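Local coordinates for ethanolamine utilization protein EutL (Clostridium perfringens E str. JGS1987, PDB 4TME), which probably forms trimeric tiles of the ethanolamine-utilization microcompartment shell, binding ethanolamine, which is thought to control opening of its pore, at residues Arg7-Ser12 / Thr40-Asp45; Asp169-Glu174 / Leu188-Gln193. One frame throughout, in Å; residues are numbered along the deposited sequence.

Contact 1 (Arg7-Ser12 / Thr40-Asp45); sequences RPNVLS and TADCDD. With ETA (ethanolamine), chain K; ETA (ethanolamine), chain J.
Strand 10-16 and strand 35-41 run antiparallel where V10 pairs with A41 and S12 with T40, and the one-residue shift between these two pairs is a classic beta bulge. L11 and S12 both face T40: L11 N gives T40 O a 2.9 Å bond, whereas S12 N reaches the same T40 O only weakly. Past the bulge, toward the start of segment 7-12, in this edge of the BMC-domain sheet, D42 continues the pairing with both its backbone N and its carboxylate. D42 N donates to N9 O, while the carboxylate, set between its own backbone N and carbonyl carbon (chi1 68°), turns back on N9. D42 OD1 accepts N9 N at 2.8 Å from above the carboxylate plane; D42 OD2 accepts N9 ND2 on the syn side at 2.9 Å. The second bond is nearly straight (171°) and lies in the amide plane of N9, although amide and carboxylate are turned 74° apart. Two bonds from N9 therefore limit the rotation of the carboxylate, and a water held by R7 O adds a weak third to D42 OD2. P8 CB meets C43 CB at 3.9 Å. C43 is the N-cap of helix 44-57, whose first residues enter the ethanolamine pockets: D44 OD1 accepts one ethanolamine N at 2.8 Å, and D45 OD1, also bonded to Y149 OH, accepts the other at 2.6 Å.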
loop_
_atom_site.group_PDB
_atom_site.type_symbol
_atom_site.label_atom_id
_atom_site.label_comp_id
_atom_site.label_asym_id
_atom_site.label_seq_id
_atom_site.Cartn_x
_atom_site.Cartn_y
_atom_site.Cartn_z
ATOM N N ARG C 7 15.808 11.720 14.363
ATOM C CA ARG C 7 16.990 10.997 13.952
ATOM C C ARG C 7 16.639 9.769 13.112
ATOM O O ARG C 7 15.839 8.939 13.534
ATOM C CB ARG C 7 17.804 10.569 15.169
ATOM C CG ARG C 7 19.189 10.100 14.801
ATOM C CD ARG C 7 19.992 9.766 16.050
ATOM N NE ARG C 7 19.276 8.784 16.860
ATOM C CZ ARG C 7 19.399 7.466 16.732
ATOM N NH1 ARG C 7 20.230 6.948 15.831
ATOM N NH2 ARG C 7 18.687 6.660 17.512
ATOM N N PRO C 8 17.227 9.651 11.908
ATOM C CA PRO C 8 17.038 8.468 11.061
ATOM C C PRO C 8 18.011 7.370 11.474
ATOM O O PRO C 8 19.097 7.692 11.988
ATOM C CB PRO C 8 17.352 8.986 9.660
ATOM C CG PRO C 8 18.380 10.044 9.918
ATOM C CD PRO C 8 18.025 10.682 11.218
ATOM N N ASN C 9 17.623 6.112 11.271
ATOM C CA ASN C 9 18.419 4.960 11.705
ATOM C C ASN C 9 18.556 3.924 10.612
ATOM O O ASN C 9 17.567 3.514 10.011
ATOM C CB ASN C 9 17.797 4.281 12.932
ATOM C CG ASN C 9 17.651 5.221 14.102
ATOM O OD1 ASN C 9 18.626 5.505 14.796
ATOM N ND2 ASN C 9 16.447 5.704 14.334
ATOM N N VAL C 10 19.786 3.485 10.380
ATOM C CA VAL C 10 20.019 2.382 9.470
ATOM C C VAL C 10 19.735 1.092 10.238
ATOM O O VAL C 10 20.107 0.975 11.414
ATOM C CB VAL C 10 21.461 2.411 8.931
ATOM C CG1 VAL C 10 21.777 1.180 8.095
ATOM C CG2 VAL C 10 21.635 3.690 8.075
ATOM N N LEU C 11 19.075 0.127 9.589
ATOM C CA LEU C 11 18.714 -1.135 10.243
ATOM C C LEU C 11 19.541 -2.332 9.770
ATOM O O LEU C 11 19.838 -3.229 10.548
ATOM C CB LEU C 11 17.224 -1.451 10.033
ATOM C CG LEU C 11 16.267 -0.384 10.567
ATOM C CD1 LEU C 11 14.821 -0.676 10.161
ATOM C CD2 LEU C 11 16.376 -0.245 12.067
ATOM N N SER C 12 19.901 -2.345 8.496
ATOM C CA SER C 12 20.650 -3.463 7.948
ATOM C C SER C 12 21.440 -3.028 6.731
ATOM O O SER C 12 21.050 -2.108 6.006
ATOM C CB SER C 12 19.704 -4.625 7.610
ATOM O OG SER C 12 20.410 -5.763 7.152
ATOM N N THR C 40 18.709 -1.103 4.399
ATOM C CA THR C 40 17.392 -0.693 4.890
ATOM C C THR C 40 17.546 0.260 6.054
ATOM O O THR C 40 18.561 0.257 6.761
ATOM C CB THR C 40 16.508 -1.880 5.344
ATOM O OG1 THR C 40 17.066 -2.491 6.505
ATOM C CG2 THR C 40 16.379 -2.916 4.242
ATOM N N ALA C 41 16.530 1.080 6.250
ATOM C CA ALA C 41 16.556 2.123 7.258
ATOM C C ALA C 41 15.123 2.496 7.648
ATOM O O ALA C 41 14.177 2.101 6.967
ATOM C CB ALA C 41 17.296 3.338 6.722
ATOM N N ASP C 42 14.960 3.273 8.715
ATOM C CA ASP C 42 13.611 3.650 9.152
ATOM C C ASP C 42 13.139 5.004 8.595
ATOM O O ASP C 42 12.120 5.531 9.042
ATOM C CB ASP C 42 13.524 3.650 10.669
ATOM C CG ASP C 42 14.356 4.747 11.323
ATOM O OD1 ASP C 42 14.934 5.583 10.606
ATOM O OD2 ASP C 42 14.412 4.742 12.572
ATOM N N CYS C 43 13.868 5.544 7.617
ATOM C CA CYS C 43 13.476 6.823 7.002
ATOM C C CYS C 43 13.802 6.806 5.520
ATOM O O CYS C 43 14.971 6.801 5.135
ATOM C CB CYS C 43 14.173 8.001 7.674
ATOM S SG CYS C 43 13.723 9.588 6.901
ATOM N N ASP C 44 12.779 6.756 4.683
ATOM C CA ASP C 44 13.035 6.556 3.259
ATOM C C ASP C 44 13.683 7.769 2.566
ATOM O O ASP C 44 14.702 7.614 1.897
ATOM C CB ASP C 44 11.745 6.104 2.521
ATOM C CG ASP C 44 10.562 7.063 2.656
ATOM O OD1 ASP C 44 10.565 7.965 3.512
ATOM O OD2 ASP C 44 9.581 6.846 1.877
ATOM N N ASP C 45 13.166 8.982 2.732
ATOM C CA ASP C 45 13.701 10.083 1.924
ATOM C C ASP C 45 15.122 10.479 2.349
ATOM O O ASP C 45 15.926 10.907 1.497
ATOM C CB ASP C 45 12.755 11.275 1.980
ATOM C CG ASP C 45 11.405 10.929 1.413
ATOM O OD1 ASP C 45 11.355 10.618 0.198
ATOM O OD2 ASP C 45 10.436 10.882 2.219
HETATM C CA ETA K . 8.634 9.871 5.394
HETATM N N ETA K . 8.252 8.522 5.034
HETATM C C ETA K . 9.120 9.928 6.835
HETATM O O ETA K . 10.178 9.038 7.085
HETATM C CA ETA J . 8.550 10.281 -1.781
HETATM N N ETA J . 9.453 9.366 -1.138
HETATM C C ETA J . 7.772 11.004 -0.701
HETATM O O ETA J . 6.894 10.105 -0.047
HETATM O O HOH W 1 13.700 7.620 12.621
#

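Contact 2 (Asp169-Glu174 / Leu188-Gln193); sequences DVEMCE and LLTGSQ
L188 O is gripped by two successive amides, C173 N at 3.0 Å and, weakly, E174 N at 3.3 Å, which defines a classic beta bulge in the hairpin of strands 171-176 and 185-191. The two strands belong to the second BMC domain, with 171-176 at the edge of the sheet within this chain and 146-152 on the far side of 185-191. L188 N returns a bond to E174 O, and beyond the bulge E171 and T190 form a hydrogen-bonded antiparallel pair, E171 N to T190 O at 2.8 Å. The short segments are strongly twisted, their N-to-C directions 136° apart. On one face, the branches of L189 divide between two neighbours: CD1 meets V170 CG2 at 3.9 Å, and CD2 meets M172 SD at 4.0 Å. The M172 chain bends at chi2 and chi3 and crosses L189 obliquely, and it also packs on K26 of the third subunit. On the other face, E171 and T190 lie side by side and point the same way. T190 OG1, anti to its own N (chi1 -167°), bonds A146 O on the adjacent strand, and the same chi1 puts CG2 on the side of C173 and E171. A water bridges D169 O and S192 N where the hairpin strand gives way to helix 193-212. Across the T190 face, C173 SG touches T190 CG2 at 3.4 Å.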
loop_
_atom_site.group_PDB
_atom_site.type_symbol
_atom_site.label_atom_id
_atom_site.label_comp_id
_atom_site.label_asym_id
_atom_site.label_seq_id
_atom_site.Cartn_x
_atom_site.Cartn_y
_atom_site.Cartn_z
ATOM N N ASP C 169 12.132 30.963 -7.427
ATOM C CA ASP C 169 12.297 30.744 -8.857
ATOM C C ASP C 169 12.726 29.306 -9.108
ATOM O O ASP C 169 13.888 29.034 -9.450
ATOM C CB ASP C 169 13.328 31.723 -9.442
ATOM C CG ASP C 169 13.305 31.757 -10.964
ATOM O OD1 ASP C 169 12.376 31.170 -11.555
ATOM O OD2 ASP C 169 14.209 32.383 -11.570
ATOM N N VAL C 170 11.783 28.390 -8.912
ATOM C CA VAL C 170 12.027 26.956 -9.056
ATOM C C VAL C 170 11.045 26.285 -10.020
ATOM O O VAL C 170 9.938 26.792 -10.267
ATOM C CB VAL C 170 11.945 26.240 -7.689
ATOM C CG1 VAL C 170 13.093 26.705 -6.788
ATOM C CG2 VAL C 170 10.591 26.469 -7.035
ATOM N N GLU C 171 11.480 25.154 -10.574
ATOM C CA GLU C 171 10.708 24.356 -11.517
ATOM C C GLU C 171 10.357 23.017 -10.908
ATOM O O GLU C 171 11.153 22.420 -10.187
ATOM C CB GLU C 171 11.486 24.102 -12.807
ATOM C CG GLU C 171 11.984 25.345 -13.520
ATOM C CD GLU C 171 12.760 24.998 -14.775
ATOM O OE1 GLU C 171 13.988 24.751 -14.677
ATOM O OE2 GLU C 171 12.136 24.959 -15.856
ATOM N N MET C 172 9.163 22.544 -11.225
ATOM C CA MET C 172 8.702 21.228 -10.838
ATOM C C MET C 172 9.446 20.170 -11.655
ATOM O O MET C 172 9.493 20.263 -12.889
ATOM C CB MET C 172 7.186 21.154 -11.060
ATOM C CG MET C 172 6.562 19.788 -10.949
ATOM S SD MET C 172 6.784 19.094 -9.327
ATOM C CE MET C 172 5.472 19.821 -8.328
ATOM N N CYS C 173 10.071 19.201 -10.979
ATOM C CA CYS C 173 10.737 18.090 -11.659
ATOM C C CYS C 173 10.007 16.761 -11.495
ATOM O O CYS C 173 9.782 16.039 -12.472
ATOM C CB CYS C 173 12.163 17.942 -11.142
ATOM S SG CYS C 173 13.105 19.381 -11.484
ATOM N N GLU C 174 9.647 16.441 -10.260
ATOM C CA GLU C 174 8.973 15.197 -9.944
ATOM C C GLU C 174 7.981 15.430 -8.817
ATOM O O GLU C 174 8.316 16.067 -7.814
ATOM C CB GLU C 174 9.984 14.118 -9.539
ATOM C CG GLU C 174 9.377 12.758 -9.256
ATOM C CD GLU C 174 9.212 11.917 -10.514
ATOM O OE1 GLU C 174 9.720 10.772 -10.525
ATOM O OE2 GLU C 174 8.580 12.390 -11.486
ATOM N N LEU C 188 10.248 17.046 -5.933
ATOM C CA LEU C 188 11.586 17.543 -6.206
ATOM C C LEU C 188 11.463 18.773 -7.084
ATOM O O LEU C 188 10.876 18.701 -8.182
ATOM C CB LEU C 188 12.447 16.506 -6.931
ATOM C CG LEU C 188 12.623 15.140 -6.266
ATOM C CD1 LEU C 188 13.429 14.181 -7.161
ATOM C CD2 LEU C 188 13.276 15.287 -4.897
ATOM N N LEU C 189 12.005 19.896 -6.622
ATOM C CA LEU C 189 12.001 21.134 -7.401
ATOM C C LEU C 189 13.438 21.499 -7.724
ATOM O O LEU C 189 14.326 21.194 -6.943
ATOM C CB LEU C 189 11.352 22.299 -6.642
ATOM C CG LEU C 189 10.016 21.992 -5.951
ATOM C CD1 LEU C 189 9.497 23.234 -5.235
ATOM C CD2 LEU C 189 8.984 21.496 -6.970
ATOM N N THR C 190 13.674 22.170 -8.842
ATOM C CA THR C 190 15.048 22.586 -9.167
ATOM C C THR C 190 15.145 24.070 -9.476
ATOM O O THR C 190 14.158 24.722 -9.809
ATOM C CB THR C 190 15.635 21.774 -10.347
ATOM O OG1 THR C 190 17.053 22.008 -10.429
ATOM C CG2 THR C 190 14.997 22.156 -11.689
ATOM N N GLY C 191 16.363 24.586 -9.359
ATOM C CA GLY C 191 16.668 25.984 -9.628
ATOM C C GLY C 191 18.065 26.260 -9.103
ATOM O O GLY C 191 18.817 25.314 -8.837
ATOM N N SER C 192 18.420 27.530 -8.946
ATOM C CA SER C 192 19.700 27.871 -8.343
ATOM C C SER C 192 19.731 27.364 -6.898
ATOM O O SER C 192 18.690 27.026 -6.330
ATOM C CB SER C 192 19.938 29.371 -8.383
ATOM O OG SER C 192 19.067 30.043 -7.495
ATOM N N GLN C 193 20.912 27.311 -6.293
ATOM C CA GLN C 193 20.991 26.856 -4.906
ATOM C C GLN C 193 20.211 27.794 -3.969
ATOM O O GLN C 193 19.534 27.328 -3.051
ATOM C CB GLN C 193 22.454 26.730 -4.465
ATOM C CG GLN C 193 23.107 25.489 -5.074
ATOM C CD GLN C 193 24.556 25.315 -4.688
ATOM O OE1 GLN C 193 25.080 26.026 -3.830
ATOM N NE2 GLN C 193 25.218 24.363 -5.332
HETATM O O HOH W 2 16.458 29.447 -10.082
#

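From the N terminus, the chain passes through 7-12, runs out along strand 10-16 and helix 21-26, and returns on strand 35-41, so contact 1 closes a 27-residue loop at the edge of the four-stranded sheet. Contact 2 opens much later, after helix 154-167, and closes the 13-residue loop of a hairpin at the edge of the six-stranded sheet. The two are in series, neither nested nor crossed. Their centres lie 26 Å apart, on opposite sides of the chain's centre, and their nearest atoms stay about 7 Å from each other. Between the two sheets sit the ethanolamine pockets, to which contact 1 contributes D44 and D45 in both and C43 in one, whereas the side chain of L188 in contact 2 is about 8 Å from a bound ethanolamine.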